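Local coordinates for protein isomaltodextranase (PDB 5AWQ) that hydrolyses alpha-1,6-glucosidic linkages in dextran-like polysaccharides, removing successive isomaltose units from the non-reducing ends, at residues A[122-127]-A[197-202]; A[38-43]-A[77-82]; A[262-267]-A[311-316]. One frame throughout, in Å; residues are numbered along the deposited sequence.

In the fold
From the N terminus, contact 2 comes first: it pairs strand 39-42 with strand 77-79 and closes a mainly helical loop. Contact 1 follows, pairing strand 120-124 with strand 197-200 around a longer loop that includes helix 179-193. Contact 3 is last and joins strand 263-265 to strand 312-314. The three loops run in series; none lies within another and none cross. All six strands belong to one parallel eight-stranded sheet, the barrel of the catalytic domain. Contacts 1 and 2 are neighbours in it, joined by backbone bonds from Gly122 to Ala78 and Thr80. Contacts 1 and 3 meet through the Arg199-Asp314 salt bridge. All three reach the same glucose.

Contact 1: A[122-127]-A[197-202]. With GLC (alpha-D-glucopyranose), chain B.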
loop_
_atom_site.group_PDB
_atom_site.type_symbol
_atom_site.label_atom_id
_atom_site.label_comp_id
_atom_site.label_asym_id
_atom_site.label_seq_id
_atom_site.Cartn_x
_atom_site.Cartn_y
_atom_site.Cartn_z
ATOM N N GLY A 122 -9.478 0.547 15.016
ATOM C CA GLY A 122 -8.690 1.402 14.140
ATOM C C GLY A 122 -9.005 2.846 14.435
ATOM O O GLY A 122 -10.157 3.195 14.656
ATOM N N VAL A 123 -7.984 3.700 14.401
ATOM C CA VAL A 123 -8.181 5.105 14.747
ATOM C C VAL A 123 -7.709 6.036 13.642
ATOM O O VAL A 123 -6.600 5.900 13.143
ATOM C CB VAL A 123 -7.478 5.473 16.075
ATOM C CG1 VAL A 123 -7.478 6.978 16.311
ATOM C CG2 VAL A 123 -8.167 4.760 17.225
ATOM N N TYR A 124 -8.555 7.009 13.324
ATOM C CA TYR A 124 -8.181 8.150 12.486
ATOM C C TYR A 124 -7.789 9.295 13.420
ATOM O O TYR A 124 -8.617 9.833 14.158
ATOM C CB TYR A 124 -9.382 8.537 11.616
ATOM C CG TYR A 124 -9.307 9.804 10.782
ATOM C CD1 TYR A 124 -9.482 11.065 11.356
ATOM C CD2 TYR A 124 -9.166 9.729 9.388
ATOM C CE1 TYR A 124 -9.479 12.207 10.582
ATOM C CE2 TYR A 124 -9.170 10.881 8.614
ATOM C CZ TYR A 124 -9.338 12.107 9.215
ATOM O OH TYR A 124 -9.355 13.261 8.456
ATOM N N TYR A 125 -6.517 9.661 13.398
ATOM C CA TYR A 125 -6.077 10.896 14.061
ATOM C C TYR A 125 -4.713 11.304 13.549
ATOM O O TYR A 125 -3.931 10.456 13.114
ATOM C CB TYR A 125 -6.073 10.778 15.603
ATOM C CG TYR A 125 -6.375 12.115 16.253
ATOM C CD1 TYR A 125 -7.658 12.609 16.255
ATOM C CD2 TYR A 125 -5.362 12.907 16.815
ATOM C CE1 TYR A 125 -7.956 13.837 16.802
ATOM C CE2 TYR A 125 -5.651 14.148 17.370
ATOM C CZ TYR A 125 -6.948 14.606 17.364
ATOM O OH TYR A 125 -7.241 15.838 17.915
ATOM N N ASN A 126 -4.423 12.603 13.616
ATOM C CA ASN A 126 -3.141 13.147 13.232
ATOM C C ASN A 126 -2.467 13.653 14.505
ATOM O O ASN A 126 -2.984 14.550 15.182
ATOM C CB ASN A 126 -3.327 14.271 12.201
ATOM C CG ASN A 126 -2.013 14.796 11.682
ATOM O OD1 ASN A 126 -1.005 14.822 12.408
ATOM N ND2 ASN A 126 -1.995 15.222 10.421
ATOM N N PRO A 127 -1.327 13.050 14.872
ATOM C CA PRO A 127 -0.669 13.410 16.129
ATOM C C PRO A 127 0.011 14.781 16.113
ATOM O O PRO A 127 0.613 15.173 17.115
ATOM C CB PRO A 127 0.335 12.289 16.320
ATOM C CG PRO A 127 0.702 11.871 14.933
ATOM C CD PRO A 127 -0.552 12.062 14.102
ATOM N N TYR A 197 -3.809 -0.016 13.542
ATOM C CA TYR A 197 -3.913 0.756 12.319
ATOM C C TYR A 197 -4.248 2.202 12.675
ATOM O O TYR A 197 -5.299 2.477 13.259
ATOM C CB TYR A 197 -5.040 0.142 11.488
ATOM C CG TYR A 197 -5.237 0.694 10.095
ATOM C CD1 TYR A 197 -4.177 0.914 9.243
ATOM C CD2 TYR A 197 -6.490 0.982 9.653
ATOM C CE1 TYR A 197 -4.377 1.426 7.960
ATOM C CE2 TYR A 197 -6.708 1.477 8.387
ATOM C CZ TYR A 197 -5.669 1.685 7.546
ATOM O OH TYR A 197 -5.957 2.209 6.293
ATOM N N LEU A 198 -3.363 3.114 12.300
ATOM C CA LEU A 198 -3.549 4.540 12.577
ATOM C C LEU A 198 -3.580 5.281 11.240
ATOM O O LEU A 198 -2.629 5.208 10.462
ATOM C CB LEU A 198 -2.405 5.076 13.460
ATOM C CG LEU A 198 -2.504 6.554 13.875
ATOM C CD1 LEU A 198 -3.705 6.829 14.763
ATOM C CD2 LEU A 198 -1.227 7.016 14.546
ATOM N N ARG A 199 -4.671 6.003 11.006
ATOM C CA ARG A 199 -4.901 6.701 9.752
ATOM C C ARG A 199 -4.712 8.188 9.969
ATOM O O ARG A 199 -5.488 8.823 10.660
ATOM C CB ARG A 199 -6.288 6.378 9.226
ATOM C CG ARG A 199 -6.474 4.888 9.002
ATOM C CD ARG A 199 -7.690 4.569 8.184
ATOM N NE ARG A 199 -7.370 4.653 6.777
ATOM C CZ ARG A 199 -7.814 5.604 5.955
ATOM N NH1 ARG A 199 -7.447 5.581 4.702
ATOM N NH2 ARG A 199 -8.596 6.561 6.393
ATOM N N ILE A 200 -3.632 8.695 9.389
ATOM C CA ILE A 200 -3.145 10.058 9.623
ATOM C C ILE A 200 -3.422 10.921 8.405
ATOM O O ILE A 200 -2.791 10.737 7.344
ATOM C CB ILE A 200 -1.634 10.039 9.918
ATOM C CG1 ILE A 200 -1.333 9.116 11.119
ATOM C CG2 ILE A 200 -1.135 11.446 10.136
ATOM C CD1 ILE A 200 0.140 9.005 11.451
ATOM N N ASP A 201 -4.358 11.853 8.566
ATOM C CA ASP A 201 -4.865 12.671 7.472
ATOM C C ASP A 201 -4.412 14.115 7.613
ATOM O O ASP A 201 -3.910 14.537 8.652
ATOM C CB ASP A 201 -6.401 12.604 7.463
ATOM C CG ASP A 201 -7.031 12.959 6.122
ATOM O OD1 ASP A 201 -6.306 13.183 5.138
ATOM O OD2 ASP A 201 -8.279 12.955 6.089
ATOM N N PHE A 202 -4.560 14.850 6.507
ATOM C CA PHE A 202 -4.375 16.293 6.461
ATOM C C PHE A 202 -2.914 16.743 6.567
ATOM O O PHE A 202 -2.665 17.921 6.722
ATOM C CB PHE A 202 -5.270 17.016 7.482
ATOM C CG PHE A 202 -6.714 17.037 7.083
ATOM C CD1 PHE A 202 -7.152 17.917 6.098
ATOM C CD2 PHE A 202 -7.623 16.180 7.662
ATOM C CE1 PHE A 202 -8.466 17.965 5.735
ATOM C CE2 PHE A 202 -8.943 16.198 7.273
ATOM C CZ PHE A 202 -9.362 17.087 6.305
HETATM C C1 GLC B . -10.270 14.413 3.881
HETATM C C2 GLC B . -9.922 12.981 3.506
HETATM C C3 GLC B . -11.105 12.029 3.653
HETATM C C4 GLC B . -11.712 12.158 5.048
HETATM C C5 GLC B . -12.062 13.631 5.268
HETATM C C6 GLC B . -12.646 13.909 6.653
HETATM O O2 GLC B . -9.434 12.978 2.170
HETATM O O3 GLC B . -10.719 10.687 3.370
HETATM O O4 GLC B . -12.880 11.354 5.149
HETATM O O5 GLC B . -10.911 14.457 5.138
HETATM O O6 GLC B . -13.147 15.244 6.681
#
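Tyr124 OH donates to Asp201 OD2 at 2.6 Å, the shortest polar bond between 122-127 and 197-202. The hydroxyl meets the anti side of the oxygen, 18° out of the carboxylate plane. Ring and carboxylate stand almost perpendicular, with planes 84° apart. Asp201 is probably the nucleophile, and its OD2 lies 3.3 Å from GLC C1 of chain B. The bond from Tyr124 helps hold that oxygen close to the sugar carbon. OD1 takes a weak bond from the backbone N of Phe202. The Phe202 ring turns its edge to Tyr124, with CE2 3.2 Å from Tyr124 OH, and its CZ reaches O5 of the sugar.

Asn126 steadies the nucleophile from the backbone. Its CG lies anti to the backbone N (chi1 -175°), which carries the amide across to the other segment. There ND2 donates to Asp201 O at 2.7 Å, while OD1 accepts from Leu128 N. Ile200 CG2 packs against Asn126 CG at 3.8 Å and also touches Pro127 CD.

Behind this, the strands pair in parallel. Arg199 N binds Val123 O at 2.9 Å, and Val123 N binds Tyr197 O. Val123 and Leu198 meet on the outer face and rest on Phe190 of helix 179-193. On the inner face, Arg199 lays CG over one face of the Tyr197 ring, and its NE donates to Tyr197 OH at 2.9 Å. Its NH1 pairs with Asp314.

A carboxylate nucleophile just past the fourth strand of a (beta/alpha)8 barrel is the arrangement of family 27 glycosidases.

Contact 2: A[38-43]-A[77-82]; sequences PRYWNI and IACTDG. With GLC (alpha-D-glucopyranose), chain B; GLC (alpha-D-glucopyranose), chain C.
Trp41 and Ala78 pair within the first beta-alpha-beta unit of the catalytic barrel, where strand 39-42 runs parallel to strand 77-79. Trp41 N donates to Ile77 O at 2.9 Å, and Cys79 N donates to Trp41 O at 2.8 Å. Ile43 N continues the pattern to Cys79 O.

On the outer face, Ala78 CB touches the edge of the Trp41 indole at CE3. The indole packs on helix 56-69, and its NE1 donates to Asp347 O. On the inner face, Tyr40 holds CG between its backbone N and carbonyl carbon (chi1 67°). The ring thus lies beside Cys79, with Tyr40 CD2 3.7 Å from Cys79 CB. The sulfur makes an oblique sulfur-aromatic contact, with SG 5.1 Å from the ring centroid. Tyr40 OH continues to Tyr197 OH.

Past the strands, one water joins three groups. It accepts from Asn42 ND2 at 2.8 Å and donates to Thr80 O and to Asp81 OD1. The Asn42 amide and Asp81 carboxylate are steeply turned, with planes 72° apart. Asn42 OD1 caps Tyr44 N at the turn into the next helix. Ile43 packs CG1 on Asp81 CB and lies against Asp81 N, which is buried and has no polar partner in the model.

Asp81 OD2 is gripped twice. GLC O4 of chain B donates to it at 2.8 Å, and Gly82 N reaches it at 2.8 Å from above the carboxylate plane. Gly82 CA lies 3.5 Å from O5 of the chain C glucose, which is 1,6-linked to the first. This is the sugar pocket at the C-terminal strand ends of a (beta/alpha)8 barrel, here holding an isomaltose unit.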
loop_
_atom_site.group_PDB
_atom_site.type_symbol
_atom_site.label_atom_id
_atom_site.label_comp_id
_atom_site.label_asym_id
_atom_site.label_seq_id
_atom_site.Cartn_x
_atom_site.Cartn_y
_atom_site.Cartn_z
ATOM N N PRO A 38 -4.885 -4.213 4.930
ATOM C CA PRO A 38 -5.785 -4.830 5.883
ATOM C C PRO A 38 -7.244 -4.767 5.449
ATOM O O PRO A 38 -7.632 -3.906 4.656
ATOM C CB PRO A 38 -5.589 -3.978 7.133
ATOM C CG PRO A 38 -5.229 -2.622 6.614
ATOM C CD PRO A 38 -4.443 -2.877 5.371
ATOM N N ARG A 39 -8.043 -5.667 6.016
ATOM C CA ARG A 39 -9.495 -5.642 5.902
ATOM C C ARG A 39 -10.092 -4.927 7.081
ATOM O O ARG A 39 -9.781 -5.228 8.238
ATOM C CB ARG A 39 -10.036 -7.071 5.883
ATOM C CG ARG A 39 -9.442 -7.926 4.785
ATOM C CD ARG A 39 -9.980 -9.349 4.775
ATOM N NE ARG A 39 -9.116 -10.189 3.950
ATOM C CZ ARG A 39 -9.219 -11.511 3.824
ATOM N NH1 ARG A 39 -10.179 -12.199 4.436
ATOM N NH2 ARG A 39 -8.356 -12.144 3.067
ATOM N N TYR A 40 -10.973 -3.978 6.811
ATOM C CA TYR A 40 -11.589 -3.240 7.894
ATOM C C TYR A 40 -12.910 -2.626 7.498
ATOM O O TYR A 40 -13.266 -2.631 6.309
ATOM C CB TYR A 40 -10.646 -2.198 8.478
ATOM C CG TYR A 40 -10.237 -1.005 7.608
ATOM C CD1 TYR A 40 -9.238 -1.108 6.645
ATOM C CD2 TYR A 40 -10.798 0.248 7.814
ATOM C CE1 TYR A 40 -8.831 0.003 5.914
ATOM C CE2 TYR A 40 -10.395 1.350 7.088
ATOM C CZ TYR A 40 -9.425 1.217 6.135
ATOM O OH TYR A 40 -9.032 2.350 5.437
ATOM N N TRP A 41 -13.632 -2.113 8.484
ATOM C CA TRP A 41 -14.832 -1.310 8.288
ATOM C C TRP A 41 -14.549 0.083 8.791
ATOM O O TRP A 41 -13.784 0.255 9.762
ATOM C CB TRP A 41 -16.007 -1.885 9.097
ATOM C CG TRP A 41 -17.261 -1.080 9.030
ATOM C CD1 TRP A 41 -18.195 -1.086 8.035
ATOM C CD2 TRP A 41 -17.705 -0.103 9.986
ATOM N NE1 TRP A 41 -19.197 -0.190 8.310
ATOM C CE2 TRP A 41 -18.923 0.436 9.498
ATOM C CE3 TRP A 41 -17.191 0.364 11.209
ATOM C CZ2 TRP A 41 -19.631 1.423 10.185
ATOM C CZ3 TRP A 41 -17.897 1.332 11.894
ATOM C CH2 TRP A 41 -19.115 1.839 11.394
ATOM N N ASN A 42 -15.172 1.080 8.164
ATOM C CA ASN A 42 -14.971 2.480 8.487
ATOM C C ASN A 42 -16.294 3.208 8.629
ATOM O O ASN A 42 -17.261 2.869 7.948
ATOM C CB ASN A 42 -14.110 3.120 7.387
ATOM C CG ASN A 42 -13.601 4.490 7.757
ATOM O OD1 ASN A 42 -14.328 5.472 7.713
ATOM N ND2 ASN A 42 -12.331 4.559 8.128
ATOM N N ILE A 43 -16.327 4.197 9.519
ATOM C CA ILE A 43 -17.540 4.966 9.786
ATOM C C ILE A 43 -17.965 5.930 8.671
ATOM O O ILE A 43 -18.992 6.578 8.786
ATOM C CB ILE A 43 -17.411 5.799 11.082
ATOM C CG1 ILE A 43 -16.380 6.916 10.913
ATOM C CG2 ILE A 43 -17.091 4.910 12.278
ATOM C CD1 ILE A 43 -16.435 7.945 12.013
ATOM N N ILE A 77 -11.230 -5.127 11.965
ATOM C CA ILE A 77 -10.941 -3.802 12.507
ATOM C C ILE A 77 -12.145 -2.898 12.246
ATOM O O ILE A 77 -12.639 -2.868 11.137
ATOM C CB ILE A 77 -9.686 -3.209 11.821
ATOM C CG1 ILE A 77 -8.417 -3.980 12.186
ATOM C CG2 ILE A 77 -9.519 -1.737 12.175
ATOM C CD1 ILE A 77 -7.210 -3.656 11.334
ATOM N N ALA A 78 -12.638 -2.209 13.276
ATOM C CA ALA A 78 -13.632 -1.153 13.142
ATOM C C ALA A 78 -12.871 0.145 13.321
ATOM O O ALA A 78 -12.230 0.359 14.351
ATOM C CB ALA A 78 -14.741 -1.275 14.183
ATOM N N CYS A 79 -12.901 0.992 12.295
ATOM C CA CYS A 79 -12.032 2.163 12.235
ATOM C C CYS A 79 -12.842 3.439 12.197
ATOM O O CYS A 79 -13.789 3.557 11.439
ATOM C CB CYS A 79 -11.173 2.061 10.982
ATOM S SG CYS A 79 -9.829 3.267 10.863
ATOM N N THR A 80 -12.462 4.404 13.024
ATOM C CA THR A 80 -13.060 5.727 12.975
ATOM C C THR A 80 -12.519 6.539 11.798
ATOM O O THR A 80 -11.592 6.103 11.109
ATOM C CB THR A 80 -12.845 6.504 14.298
ATOM O OG1 THR A 80 -11.441 6.681 14.523
ATOM C CG2 THR A 80 -13.450 5.763 15.465
ATOM N N ASP A 81 -13.103 7.714 11.563
ATOM C CA ASP A 81 -12.670 8.619 10.510
ATOM C C ASP A 81 -12.697 10.045 11.074
ATOM O O ASP A 81 -12.440 10.233 12.277
ATOM C CB ASP A 81 -13.515 8.414 9.231
ATOM C CG ASP A 81 -12.872 9.013 8.001
ATOM O OD1 ASP A 81 -11.940 8.382 7.447
ATOM O OD2 ASP A 81 -13.275 10.122 7.606
ATOM N N GLY A 82 -12.959 11.038 10.233
ATOM C CA GLY A 82 -12.929 12.427 10.632
ATOM C C GLY A 82 -14.108 12.905 11.450
ATOM O O GLY A 82 -14.691 12.150 12.234
HETATM C C1 GLC B . -10.270 14.413 3.881
HETATM C C2 GLC B . -9.922 12.981 3.506
HETATM C C3 GLC B . -11.105 12.029 3.653
HETATM C C4 GLC B . -11.712 12.158 5.048
HETATM C C5 GLC B . -12.062 13.631 5.268
HETATM C C6 GLC B . -12.646 13.909 6.653
HETATM O O2 GLC B . -9.434 12.978 2.170
HETATM O O3 GLC B . -10.719 10.687 3.370
HETATM O O4 GLC B . -12.880 11.354 5.149
HETATM O O5 GLC B . -10.911 14.457 5.138
HETATM O O6 GLC B . -13.147 15.244 6.681
HETATM C C1 GLC C . -13.995 15.476 7.808
HETATM C C2 GLC C . -14.732 16.798 7.618
HETATM C C3 GLC C . -13.818 18.005 7.766
HETATM C C4 GLC C . -13.070 17.896 9.092
HETATM C C5 GLC C . -12.324 16.567 9.109
HETATM C C6 GLC C . -11.542 16.323 10.402
HETATM O O2 GLC C . -15.366 16.798 6.336
HETATM O O3 GLC C . -14.576 19.206 7.705
HETATM O O4 GLC C . -12.166 18.967 9.275
HETATM O O5 GLC C . -13.250 15.495 9.011
HETATM O O6 GLC C . -12.380 16.307 11.548
HETATM O O HOH W 1 -10.493 6.608 8.533
#

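Contact 3: A[262-267]-A[311-316]. With GLC (alpha-D-glucopyranose), chain B.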
loop_
_atom_site.group_PDB
_atom_site.type_symbol
_atom_site.label_atom_id
_atom_site.label_comp_id
_atom_site.label_asym_id
_atom_site.label_seq_id
_atom_site.Cartn_x
_atom_site.Cartn_y
_atom_site.Cartn_z
ATOM N N ASP A 262 3.322 3.075 5.785
ATOM C CA ASP A 262 2.958 1.784 5.188
ATOM C C ASP A 262 1.975 1.913 4.030
ATOM O O ASP A 262 2.099 1.201 3.050
ATOM C CB ASP A 262 2.374 0.859 6.256
ATOM C CG ASP A 262 3.350 0.585 7.367
ATOM O OD1 ASP A 262 4.492 0.223 7.045
ATOM O OD2 ASP A 262 2.961 0.694 8.541
ATOM N N LEU A 263 0.984 2.789 4.167
ATOM C CA LEU A 263 -0.036 2.996 3.148
ATOM C C LEU A 263 -0.106 4.455 2.738
ATOM O O LEU A 263 0.099 5.336 3.564
ATOM C CB LEU A 263 -1.424 2.623 3.691
ATOM C CG LEU A 263 -1.872 1.168 3.719
ATOM C CD1 LEU A 263 -1.046 0.367 4.683
ATOM C CD2 LEU A 263 -3.358 1.086 4.048
ATOM N N VAL A 264 -0.404 4.690 1.463
ATOM C CA VAL A 264 -0.674 6.021 0.934
ATOM C C VAL A 264 -1.976 6.019 0.132
ATOM O O VAL A 264 -2.192 5.144 -0.712
ATOM C CB VAL A 264 0.455 6.566 0.025
ATOM C CG1 VAL A 264 1.658 6.957 0.860
ATOM C CG2 VAL A 264 0.838 5.587 -1.075
ATOM N N ARG A 265 -2.848 6.982 0.406
ATOM C CA ARG A 265 -4.013 7.212 -0.449
ATOM C C ARG A 265 -3.569 7.631 -1.841
ATOM O O ARG A 265 -2.699 8.503 -1.985
ATOM C CB ARG A 265 -4.928 8.273 0.149
ATOM C CG ARG A 265 -5.971 7.721 1.121
ATOM C CD ARG A 265 -7.217 7.181 0.424
ATOM N NE ARG A 265 -7.837 8.263 -0.328
ATOM C CZ ARG A 265 -8.530 9.270 0.192
ATOM N NH1 ARG A 265 -8.829 9.309 1.482
ATOM N NH2 ARG A 265 -8.926 10.258 -0.614
ATOM N N ILE A 266 -4.214 7.036 -2.847
ATOM C CA ILE A 266 -3.862 7.270 -4.249
ATOM C C ILE A 266 -4.981 7.869 -5.096
ATOM O O ILE A 266 -4.853 7.969 -6.327
ATOM C CB ILE A 266 -3.264 6.004 -4.908
ATOM C CG1 ILE A 266 -4.158 4.745 -4.787
ATOM C CG2 ILE A 266 -1.902 5.709 -4.300
ATOM C CD1 ILE A 266 -5.576 4.844 -5.339
ATOM N N ASN A 267 -6.037 8.321 -4.429
ATOM C CA ASN A 267 -7.231 8.851 -5.094
ATOM C C ASN A 267 -7.903 9.927 -4.284
ATOM O O ASN A 267 -7.652 10.069 -3.087
ATOM C CB ASN A 267 -8.228 7.719 -5.382
ATOM C CG ASN A 267 -8.729 6.996 -4.125
ATOM O OD1 ASN A 267 -8.024 6.887 -3.100
ATOM N ND2 ASN A 267 -9.933 6.436 -4.219
ATOM N N LEU A 311 5.409 0.486 -0.582
ATOM C CA LEU A 311 4.160 1.013 -0.031
ATOM C C LEU A 311 2.992 0.125 -0.426
ATOM O O LEU A 311 2.999 -0.494 -1.493
ATOM C CB LEU A 311 3.893 2.417 -0.559
ATOM C CG LEU A 311 4.687 3.522 0.143
ATOM C CD1 LEU A 311 4.692 4.817 -0.658
ATOM C CD2 LEU A 311 4.132 3.744 1.535
ATOM N N ILE A 312 2.006 0.058 0.458
ATOM C CA ILE A 312 0.680 -0.423 0.092
ATOM C C ILE A 312 -0.136 0.774 -0.388
ATOM O O ILE A 312 -0.197 1.807 0.287
ATOM C CB ILE A 312 0.010 -1.129 1.274
ATOM C CG1 ILE A 312 0.780 -2.414 1.595
ATOM C CG2 ILE A 312 -1.462 -1.376 0.952
ATOM C CD1 ILE A 312 0.507 -2.991 2.955
ATOM N N LEU A 313 -0.758 0.636 -1.559
ATOM C CA LEU A 313 -1.586 1.701 -2.098
ATOM C C LEU A 313 -3.032 1.588 -1.604
ATOM O O LEU A 313 -3.616 0.504 -1.630
ATOM C CB LEU A 313 -1.530 1.679 -3.625
ATOM C CG LEU A 313 -0.131 1.653 -4.240
ATOM C CD1 LEU A 313 -0.234 1.739 -5.764
ATOM C CD2 LEU A 313 0.776 2.755 -3.704
ATOM N N ASP A 314 -3.560 2.714 -1.146
ATOM C CA ASP A 314 -4.867 2.780 -0.489
ATOM C C ASP A 314 -5.877 3.439 -1.428
ATOM O O ASP A 314 -5.758 4.622 -1.731
ATOM C CB ASP A 314 -4.689 3.570 0.815
ATOM C CG ASP A 314 -5.966 3.782 1.606
ATOM O OD1 ASP A 314 -7.052 3.348 1.207
ATOM O OD2 ASP A 314 -5.838 4.415 2.661
ATOM N N GLY A 315 -6.829 2.643 -1.903
ATOM C CA GLY A 315 -7.907 3.124 -2.762
ATOM C C GLY A 315 -9.127 3.667 -2.044
ATOM O O GLY A 315 -10.164 3.879 -2.666
ATOM N N ASP A 316 -8.984 3.950 -0.753
ATOM C CA ASP A 316 -10.048 4.530 0.061
ATOM C C ASP A 316 -11.161 3.534 0.375
ATOM O O ASP A 316 -10.882 2.364 0.621
ATOM C CB ASP A 316 -10.559 5.865 -0.517
ATOM C CG ASP A 316 -11.081 6.811 0.564
ATOM O OD1 ASP A 316 -10.577 6.785 1.700
ATOM O OD2 ASP A 316 -11.956 7.617 0.256
HETATM C C1 GLC B . -10.270 14.413 3.881
HETATM C C2 GLC B . -9.922 12.981 3.506
HETATM C C3 GLC B . -11.105 12.029 3.653
HETATM C C4 GLC B . -11.712 12.158 5.048
HETATM C C5 GLC B . -12.062 13.631 5.268
HETATM C C6 GLC B . -12.646 13.909 6.653
HETATM O O2 GLC B . -9.434 12.978 2.170
HETATM O O3 GLC B . -10.719 10.687 3.370
HETATM O O4 GLC B . -12.880 11.354 5.149
HETATM O O5 GLC B . -10.911 14.457 5.138
HETATM O O6 GLC B . -13.147 15.244 6.681
#
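Arg265 and Asp316 stack beside the sugar. Asp316 CG sits over one face of the guanidinium, towards its rim, and the two planes are 30° apart. Arg265 NH1 and Asp316 OD1 are 3.1 Å apart, a salt bridge of charges alone, since the oxygen lies well out of the guanidinium plane. The N-H of NH1 is used at the edge instead: it donates to GLC O3 of chain B at 3.0 Å.

The other nitrogens position the group. Arg265 NE donates to Asn267 OD1, and NH2 donates to Asn267 O at 2.8 Å. NH2 also pairs with Asp269, itself bound to the sugar. Bends at chi2 (-83°) and chi3 (-60°) fold the arginine back onto Asn267. A leucine here would probably leave O3 without this donor and take this positive charge from the carboxylates of Asp316 and Asp269.

A second shell holds the first. Asn267 ND2 donates to Gly315 O at 3.0 Å from above the carbonyl plane. Asp314 OD1 accepts from Asp316 N at 2.8 Å, an Asx turn that shapes the bend carrying Asp316. Asp316 OD2 accepts from Ala270 N.

Further back the strands pair in parallel. Asp314 N binds Val264 O at 2.8 Å, and Ile312 N binds Asp262 O at 2.8 Å. Leu263 and Ile312 lie side by side on the face of Arg265. Asp262, just before its strand, lies at the end of the barrel away from the sugar, with OD1 held by Arg27 and Ser29. Val264 and Leu313 pack on the opposite face. Strand 242-245 flanks strand 263-265, helix 30-34 touches Asp262 and Ile312, and helix 295-302 covers Leu313 and Ile266 through Phe299.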